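Long-range contacts in predicted zincin-like metalloprotease (Acidothermus cellulolyticus 11B, PDB 3E11), which is of unknown function but is probably a zincin-like metal-dependent peptidase: residues M29-V34 with G62-D67; L48-P53 with R68-R73. All blocks are in the same frame, centred on the assembly; numbering follows the deposited sequence.

Interaction 1. Residues M29-V34 with G62-D67; sequences MRNVAV and GGVLPD
The N31 side chain crosses that of P66 at about a right angle, its flat carboxamide lying against CA and CB of the proline, with OD1 3.4 Å from P66 CB. This contact starts the parallel pairing of strands 32-37 and 67-72 in the small mixed sheet of the zincin-like fold, where V32 and D67 form the bridge. CG of N31 stands anti to the backbone N (chi1 -164°), which carries the amide out over the approaching chain. There ND2 donates to L65 O at 3.1 Å, approaching it well out of its carbonyl plane, and V64 CG1 packs against the same nitrogen. L65 O also accepts from R57. A water donates to both N31 OD1 and V64 O, so both ends of the amide are held. An alanine here removes both ends, and the loop before P66 would probably be less firmly held to the strand, the water keeping only V64 O in this contact. In the backbone, D67 N gives N31 O a weak, bent bond, while the D67 carboxylate turns to R57 and Y49. A33 CB rests on P66 CG at 3.8 Å, and A33 N donates almost straight (175°) to D67 O at 2.9 Å.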
HETATM    1  N   MSE A  29      -0.935  -5.796   9.140  1.00  5.86           N
HETATM    2  CA  MSE A  29       0.204  -5.205   8.431  1.00  6.37           C
HETATM    3  C   MSE A  29       1.581  -5.656   8.965  1.00  7.04           C
HETATM    4  O   MSE A  29       2.627  -5.229   8.433  1.00  7.40           O
HETATM    5  CB  MSE A  29       0.105  -3.656   8.490  1.00  6.47           C
HETATM    6  CG  MSE A  29      -0.938  -3.093   7.547  1.00  6.27           C
HETATM    7 SE   MSE A  29      -0.475  -3.338   5.701  0.75  3.20          SE
HETATM    8  CE  MSE A  29       0.975  -2.217   5.634  1.00  6.04           C
ATOM      9  N   ARG A  30       1.593  -6.540   9.985  1.00  6.59           N
ATOM     10  CA  ARG A  30       2.852  -7.038  10.514  1.00  6.43           C
ATOM     11  C   ARG A  30       3.759  -7.575   9.418  1.00  6.76           C
ATOM     12  O   ARG A  30       3.362  -8.413   8.626  1.00  7.28           O
ATOM     13  CB  ARG A  30       2.645  -8.154  11.547  1.00  6.19           C
ATOM     14  CG  ARG A  30       3.966  -8.650  12.154  1.00  5.11           C
ATOM     15  CD  ARG A  30       3.750  -9.677  13.250  1.00  6.29           C
ATOM     16  NE  ARG A  30       3.222  -9.027  14.444  1.00  5.50           N
ATOM     17  CZ  ARG A  30       2.996  -9.641  15.597  1.00  6.50           C
ATOM     18  NH1 ARG A  30       3.226 -10.937  15.719  1.00  8.26           N
ATOM     19  NH2 ARG A  30       2.519  -8.945  16.614  1.00  5.64           N
ATOM     20  N   ASN A  31       5.003  -7.088   9.409  1.00  8.16           N
ATOM     21  CA  ASN A  31       6.007  -7.562   8.459  1.00  8.46           C
ATOM     22  C   ASN A  31       5.548  -7.481   6.994  1.00  8.10           C
ATOM     23  O   ASN A  31       5.725  -8.412   6.216  1.00  8.00           O
ATOM     24  CB  ASN A  31       6.433  -8.993   8.808  1.00  8.64           C
ATOM     25  CG  ASN A  31       7.717  -9.385   8.125  1.00  8.31           C
ATOM     26  OD1 ASN A  31       8.600  -8.547   7.941  1.00  8.90           O
ATOM     27  ND2 ASN A  31       7.807 -10.660   7.694  1.00  9.75           N
ATOM     28  N   VAL A  32       4.873  -6.375   6.684  1.00  7.86           N
ATOM     29  CA  VAL A  32       4.543  -5.976   5.328  1.00  7.64           C
ATOM     30  C   VAL A  32       5.226  -4.655   5.081  1.00  8.05           C
ATOM     31  O   VAL A  32       5.162  -3.720   5.931  1.00  8.34           O
ATOM     32  CB  VAL A  32       3.027  -5.777   5.140  1.00  7.22           C
ATOM     33  CG1 VAL A  32       2.726  -5.301   3.713  1.00  6.00           C
ATOM     34  CG2 VAL A  32       2.301  -7.070   5.447  1.00  7.97           C
ATOM     35  N   ALA A  33       5.918  -4.590   3.958  1.00  7.65           N
ATOM     36  CA  ALA A  33       6.620  -3.387   3.513  1.00  8.23           C
ATOM     37  C   ALA A  33       5.929  -2.822   2.294  1.00  7.58           C
ATOM     38  O   ALA A  33       5.363  -3.550   1.469  1.00  7.61           O
ATOM     39  CB  ALA A  33       8.045  -3.680   3.206  1.00  8.55           C
ATOM     40  N   VAL A  34       5.907  -1.506   2.224  1.00  7.93           N
ATOM     41  CA  VAL A  34       5.274  -0.804   1.131  1.00  8.72           C
ATOM     42  C   VAL A  34       6.419  -0.258   0.280  1.00  9.52           C
ATOM     43  O   VAL A  34       7.351   0.364   0.795  1.00  9.43           O
ATOM     44  CB  VAL A  34       4.312   0.325   1.646  1.00  9.85           C
ATOM     45  CG1 VAL A  34       3.764   1.157   0.508  1.00 11.42           C
ATOM     46  CG2 VAL A  34       3.218  -0.255   2.448  1.00 11.25           C
ATOM     47  N   GLY A  62      19.283 -15.298   9.541  1.00 23.02           N
ATOM     48  CA  GLY A  62      18.088 -15.344  10.387  1.00 22.92           C
ATOM     49  C   GLY A  62      17.004 -14.288  10.143  1.00 22.63           C
ATOM     50  O   GLY A  62      15.922 -14.366  10.745  1.00 23.52           O
ATOM     51  N   GLY A  63      17.272 -13.308   9.278  1.00 21.37           N
ATOM     52  CA  GLY A  63      16.296 -12.250   8.995  1.00 20.02           C
ATOM     53  C   GLY A  63      15.023 -12.809   8.376  1.00 18.61           C
ATOM     54  O   GLY A  63      15.073 -13.771   7.617  1.00 18.71           O
ATOM     55  N   VAL A  64      13.880 -12.242   8.739  1.00 16.53           N
ATOM     56  CA  VAL A  64      12.638 -12.559   8.058  1.00 15.09           C
ATOM     57  C   VAL A  64      12.401 -11.421   7.110  1.00 13.12           C
ATOM     58  O   VAL A  64      12.572 -10.251   7.485  1.00 12.33           O
ATOM     59  CB  VAL A  64      11.441 -12.667   9.013  1.00 15.91           C
ATOM     60  CG1 VAL A  64      10.233 -13.320   8.305  1.00 16.42           C
ATOM     61  CG2 VAL A  64      11.829 -13.489  10.228  1.00 17.36           C
ATOM     62  N   LEU A  65      12.035 -11.751   5.876  1.00  9.55           N
ATOM     63  CA  LEU A  65      11.752 -10.740   4.891  1.00  8.88           C
ATOM     64  C   LEU A  65      10.232 -10.489   4.861  1.00  7.60           C
ATOM     65  O   LEU A  65       9.462 -11.406   5.123  1.00  6.95           O
ATOM     66  CB  LEU A  65      12.279 -11.179   3.542  1.00  9.04           C
ATOM     67  CG  LEU A  65      13.800 -11.339   3.555  1.00  9.38           C
ATOM     68  CD1 LEU A  65      14.235 -11.824   2.219  1.00 12.15           C
ATOM     69  CD2 LEU A  65      14.492 -10.014   3.866  1.00 10.31           C
ATOM     70  N   PRO A  66       9.820  -9.245   4.608  1.00  6.22           N
ATOM     71  CA  PRO A  66       8.397  -8.899   4.604  1.00  6.35           C
ATOM     72  C   PRO A  66       7.742  -9.213   3.271  1.00  6.03           C
ATOM     73  O   PRO A  66       8.397  -9.160   2.233  1.00  4.43           O
ATOM     74  CB  PRO A  66       8.416  -7.369   4.807  1.00  7.05           C
ATOM     75  CG  PRO A  66       9.658  -6.960   4.071  1.00  5.84           C
ATOM     76  CD  PRO A  66      10.654  -8.078   4.271  1.00  6.65           C
ATOM     77  N   ASP A  67       6.459  -9.539   3.304  1.00  5.66           N
ATOM     78  CA  ASP A  67       5.594  -9.393   2.135  1.00  6.11           C
ATOM     79  C   ASP A  67       5.636  -7.943   1.661  1.00  6.69           C
ATOM     80  O   ASP A  67       6.000  -7.046   2.421  1.00  7.24           O
ATOM     81  CB  ASP A  67       4.141  -9.795   2.454  1.00  5.21           C
ATOM     82  CG  ASP A  67       3.906 -11.307   2.444  1.00  6.20           C
ATOM     83  OD1 ASP A  67       4.868 -12.096   2.196  1.00  4.02           O
ATOM     84  OD2 ASP A  67       2.755 -11.719   2.706  1.00  6.35           O
TER
HETATM   85  O   HOH W   1      11.188  -7.958   7.661  1.00 13.45           O

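Interaction 2. Residues L48-P53 with R68-R73; sequences LYVGIP and RIIIYR
R68 O accepts the V50 amide at 2.8 Å from V50 N and also lies over one face of the Y49 ring, offset toward its rim. R68 N returns a bond to V50 O, and L48 and I70 exchange a second pair, with I70 N 2.8 Å from L48 O. Strands 47-50 and 67-72 thus run antiparallel, with Y49 and I69 as the non-hydrogen-bonded pair between the two bonded ones. On the face bearing Y49, the ring meets I69 obliquely, CD2 standing 3.6 Å from I69 CG1. With CG anti to the backbone N (chi1 -169°), the ring lies on the side of its own carbonyl carbon, and its hydroxyl bonds to D67. On the other face V50 CG2 touches I70 CG1 at 3.9 Å, and V50 CB packs against R68 CB, from which the extended arginine chain leads away to a cation-pi contact with F35. L48 reaches Y72 at the ring edge: its CB lies near the ring plane, 4.1 Å from Y72 CE2, and its CD2 is 3.7 Å from Y72 OH. The Y49 side of the sheet faces helix 83-101, Y49 touching E97 of the probable HExxH motif and I69 meeting V94, while strand 32-37 flanks 67-72 along its other edge.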
ATOM      1  N   LEU A  48      -0.559  -3.509  -5.453  1.00  9.33           N
ATOM      2  CA  LEU A  48      -0.477  -4.965  -5.689  1.00  9.42           C
ATOM      3  C   LEU A  48       0.154  -5.643  -4.479  1.00  9.56           C
ATOM      4  O   LEU A  48       1.172  -5.178  -3.991  1.00  9.90           O
ATOM      5  CB  LEU A  48       0.371  -5.247  -6.939  1.00  9.23           C
ATOM      6  CG  LEU A  48       0.704  -6.702  -7.259  1.00 10.45           C
ATOM      7  CD1 LEU A  48      -0.563  -7.474  -7.578  1.00 11.82           C
ATOM      8  CD2 LEU A  48       1.712  -6.805  -8.389  1.00  9.29           C
ATOM      9  N   TYR A  49      -0.466  -6.708  -3.975  1.00  9.36           N
ATOM     10  CA  TYR A  49       0.089  -7.442  -2.854  1.00  8.75           C
ATOM     11  C   TYR A  49       0.989  -8.515  -3.435  1.00  8.68           C
ATOM     12  O   TYR A  49       0.576  -9.293  -4.317  1.00  8.24           O
ATOM     13  CB  TYR A  49      -0.995  -8.079  -1.971  1.00  8.57           C
ATOM     14  CG  TYR A  49      -0.443  -8.610  -0.673  1.00  7.80           C
ATOM     15  CD1 TYR A  49       0.201  -9.860  -0.603  1.00  7.09           C
ATOM     16  CD2 TYR A  49      -0.561  -7.881   0.494  1.00  6.77           C
ATOM     17  CE1 TYR A  49       0.699 -10.334   0.597  1.00  5.83           C
ATOM     18  CE2 TYR A  49      -0.033  -8.325   1.673  1.00  8.14           C
ATOM     19  CZ  TYR A  49       0.585  -9.543   1.734  1.00  8.67           C
ATOM     20  OH  TYR A  49       1.065  -9.954   2.936  1.00  8.64           O
ATOM     21  N   VAL A  50       2.214  -8.565  -2.919  1.00  8.72           N
ATOM     22  CA  VAL A  50       3.195  -9.560  -3.315  1.00  8.86           C
ATOM     23  C   VAL A  50       3.592 -10.391  -2.089  1.00  8.89           C
ATOM     24  O   VAL A  50       4.270  -9.901  -1.165  1.00  7.84           O
ATOM     25  CB  VAL A  50       4.435  -8.909  -3.900  1.00  9.45           C
ATOM     26  CG1 VAL A  50       5.450  -9.975  -4.318  1.00  9.55           C
ATOM     27  CG2 VAL A  50       4.059  -7.980  -5.048  1.00 11.32           C
ATOM     28  N   GLY A  51       3.138 -11.639  -2.084  1.00  9.29           N
ATOM     29  CA  GLY A  51       3.469 -12.621  -1.053  1.00  9.69           C
ATOM     30  C   GLY A  51       4.769 -13.312  -1.352  1.00  9.83           C
ATOM     31  O   GLY A  51       4.950 -13.863  -2.433  1.00 12.37           O
ATOM     32  N   ILE A  52       5.658 -13.348  -0.374  1.00  8.79           N
ATOM     33  CA  ILE A  52       6.990 -13.939  -0.528  0.50  8.71           C
ATOM     34  C   ILE A  52       6.912 -15.455  -0.315  1.00  8.09           C
ATOM     35  O   ILE A  52       6.325 -15.896   0.681  1.00  7.72           O
ATOM     36  CB  ILE A  52       7.985 -13.352   0.512  0.50  8.83           C
ATOM     37  CG1 ILE A  52       8.125 -11.829   0.345  0.50  9.26           C
ATOM     38  CG2 ILE A  52       9.354 -14.003   0.381  0.50  9.38           C
ATOM     39  CD1 ILE A  52       8.645 -11.392  -0.972  0.50  8.61           C
ATOM     40  N   PRO A  53       7.490 -16.271  -1.243  1.00  7.63           N
ATOM     41  CA  PRO A  53       7.510 -17.735  -1.074  1.00  7.29           C
ATOM     42  C   PRO A  53       8.217 -18.104   0.222  1.00  7.22           C
ATOM     43  O   PRO A  53       9.071 -17.338   0.697  1.00  5.82           O
ATOM     44  CB  PRO A  53       8.316 -18.239  -2.272  1.00  7.79           C
ATOM     45  CG  PRO A  53       8.325 -17.126  -3.227  1.00  7.82           C
ATOM     46  CD  PRO A  53       8.138 -15.866  -2.498  1.00  7.62           C
ATOM     47  N   ARG A  68       5.241  -7.710   0.417  1.00  7.49           N
ATOM     48  CA  ARG A  68       5.306  -6.350  -0.134  1.00  9.72           C
ATOM     49  C   ARG A  68       3.906  -5.919  -0.574  1.00  8.82           C
ATOM     50  O   ARG A  68       3.135  -6.734  -1.057  1.00  9.17           O
ATOM     51  CB  ARG A  68       6.296  -6.282  -1.301  1.00  9.79           C
ATOM     52  CG  ARG A  68       7.740  -6.345  -0.867  1.00 11.80           C
ATOM     53  CD  ARG A  68       8.738  -6.497  -2.046  1.00 15.29           C
ATOM     54  NE  ARG A  68      10.099  -6.398  -1.529  1.00 20.94           N
ATOM     55  CZ  ARG A  68      11.136  -5.761  -2.098  1.00 22.55           C
ATOM     56  NH1 ARG A  68      11.030  -5.082  -3.238  1.00 23.34           N
ATOM     57  NH2 ARG A  68      12.316  -5.789  -1.480  1.00 23.49           N
ATOM     58  N   ILE A  69       3.574  -4.660  -0.343  1.00  8.97           N
ATOM     59  CA  ILE A  69       2.481  -4.026  -1.036  1.00  9.17           C
ATOM     60  C   ILE A  69       3.126  -2.967  -1.936  1.00  9.83           C
ATOM     61  O   ILE A  69       3.799  -2.044  -1.450  1.00  9.42           O
ATOM     62  CB  ILE A  69       1.466  -3.406  -0.080  1.00 10.03           C
ATOM     63  CG1 ILE A  69       0.715  -4.515   0.693  1.00 10.05           C
ATOM     64  CG2 ILE A  69       0.464  -2.574  -0.829  1.00 10.18           C
ATOM     65  CD1 ILE A  69      -0.218  -3.971   1.782  1.00  9.21           C
ATOM     66  N   ILE A  70       2.965  -3.148  -3.241  1.00  9.67           N
ATOM     67  CA  ILE A  70       3.476  -2.172  -4.206  1.00 10.01           C
ATOM     68  C   ILE A  70       2.430  -1.092  -4.386  1.00  9.56           C
ATOM     69  O   ILE A  70       1.250  -1.410  -4.478  1.00 10.09           O
ATOM     70  CB  ILE A  70       3.803  -2.824  -5.547  1.00 10.57           C
ATOM     71  CG1 ILE A  70       4.661  -4.095  -5.358  1.00 11.90           C
ATOM     72  CG2 ILE A  70       4.521  -1.819  -6.460  1.00 11.44           C
ATOM     73  CD1 ILE A  70       5.942  -3.884  -4.606  1.00 13.46           C
ATOM     74  N   ILE A  71       2.859   0.174  -4.413  1.00  8.93           N
ATOM     75  CA  ILE A  71       1.974   1.334  -4.619  1.00  9.10           C
ATOM     76  C   ILE A  71       2.472   2.012  -5.886  1.00  8.26           C
ATOM     77  O   ILE A  71       3.668   2.213  -6.037  1.00  8.40           O
ATOM     78  CB  ILE A  71       2.013   2.318  -3.414  1.00  8.91           C
ATOM     79  CG1 ILE A  71       1.375   1.679  -2.184  1.00  9.72           C
ATOM     80  CG2 ILE A  71       1.317   3.615  -3.715  1.00 10.27           C
ATOM     81  CD1 ILE A  71      -0.096   1.344  -2.295  1.00 11.30           C
ATOM     82  N   TYR A  72       1.563   2.291  -6.821  1.00  8.70           N
ATOM     83  CA  TYR A  72       1.912   2.834  -8.150  1.00  8.17           C
ATOM     84  C   TYR A  72       1.717   4.341  -8.164  1.00  8.37           C
ATOM     85  O   TYR A  72       0.600   4.840  -8.118  1.00  7.49           O
ATOM     86  CB  TYR A  72       1.099   2.142  -9.248  1.00  8.19           C
ATOM     87  CG  TYR A  72       1.450   0.667  -9.299  1.00  8.51           C
ATOM     88  CD1 TYR A  72       2.726   0.265  -9.701  1.00 10.24           C
ATOM     89  CD2 TYR A  72       0.577  -0.295  -8.853  1.00  7.19           C
ATOM     90  CE1 TYR A  72       3.088  -1.077  -9.730  1.00 11.47           C
ATOM     91  CE2 TYR A  72       0.922  -1.652  -8.855  1.00 10.40           C
ATOM     92  CZ  TYR A  72       2.182  -2.035  -9.290  1.00 10.35           C
ATOM     93  OH  TYR A  72       2.547  -3.354  -9.302  1.00 11.63           O
ATOM     94  N   ARG A  73       2.819   5.066  -8.215  1.00  8.29           N
ATOM     95  CA  ARG A  73       2.781   6.513  -8.065  1.00  9.67           C
ATOM     96  C   ARG A  73       1.968   7.173  -9.188  1.00  9.38           C
ATOM     97  O   ARG A  73       1.154   8.059  -8.941  1.00  9.32           O
ATOM     98  CB  ARG A  73       4.227   7.033  -8.038  1.00 10.14           C
ATOM     99  CG  ARG A  73       4.385   8.519  -7.845  1.00 13.14           C
ATOM    100  CD  ARG A  73       5.829   8.896  -7.496  1.00 12.78           C
ATOM    101  NE  ARG A  73       6.714   8.499  -8.571  1.00 15.78           N
ATOM    102  CZ  ARG A  73       7.711   7.612  -8.473  1.00 18.03           C
ATOM    103  NH1 ARG A  73       8.027   7.025  -7.316  1.00 19.81           N
ATOM    104  NH2 ARG A  73       8.426   7.322  -9.558  1.00 19.21           N
TER

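Overall arrangement
From the N terminus the chain passes helix 7-19, enters strand 32-37 through 29-34, goes on to strand 47-50 and the long loop beyond it, and returns as the continuous run 62-73. Interaction 1 closes the larger excursion, bringing the loop and the start of strand 67-72 to the first strand; interaction 2 closes the shorter one between 48-53 and 68-73. Their segments alternate along the chain, so the two closures cross instead of nesting. Strand 67-72 lies between the other two, parallel to 32-37 and antiparallel to 47-50. D67 links the contacts directly through its carboxylate, while I69 continues the pairing to A33.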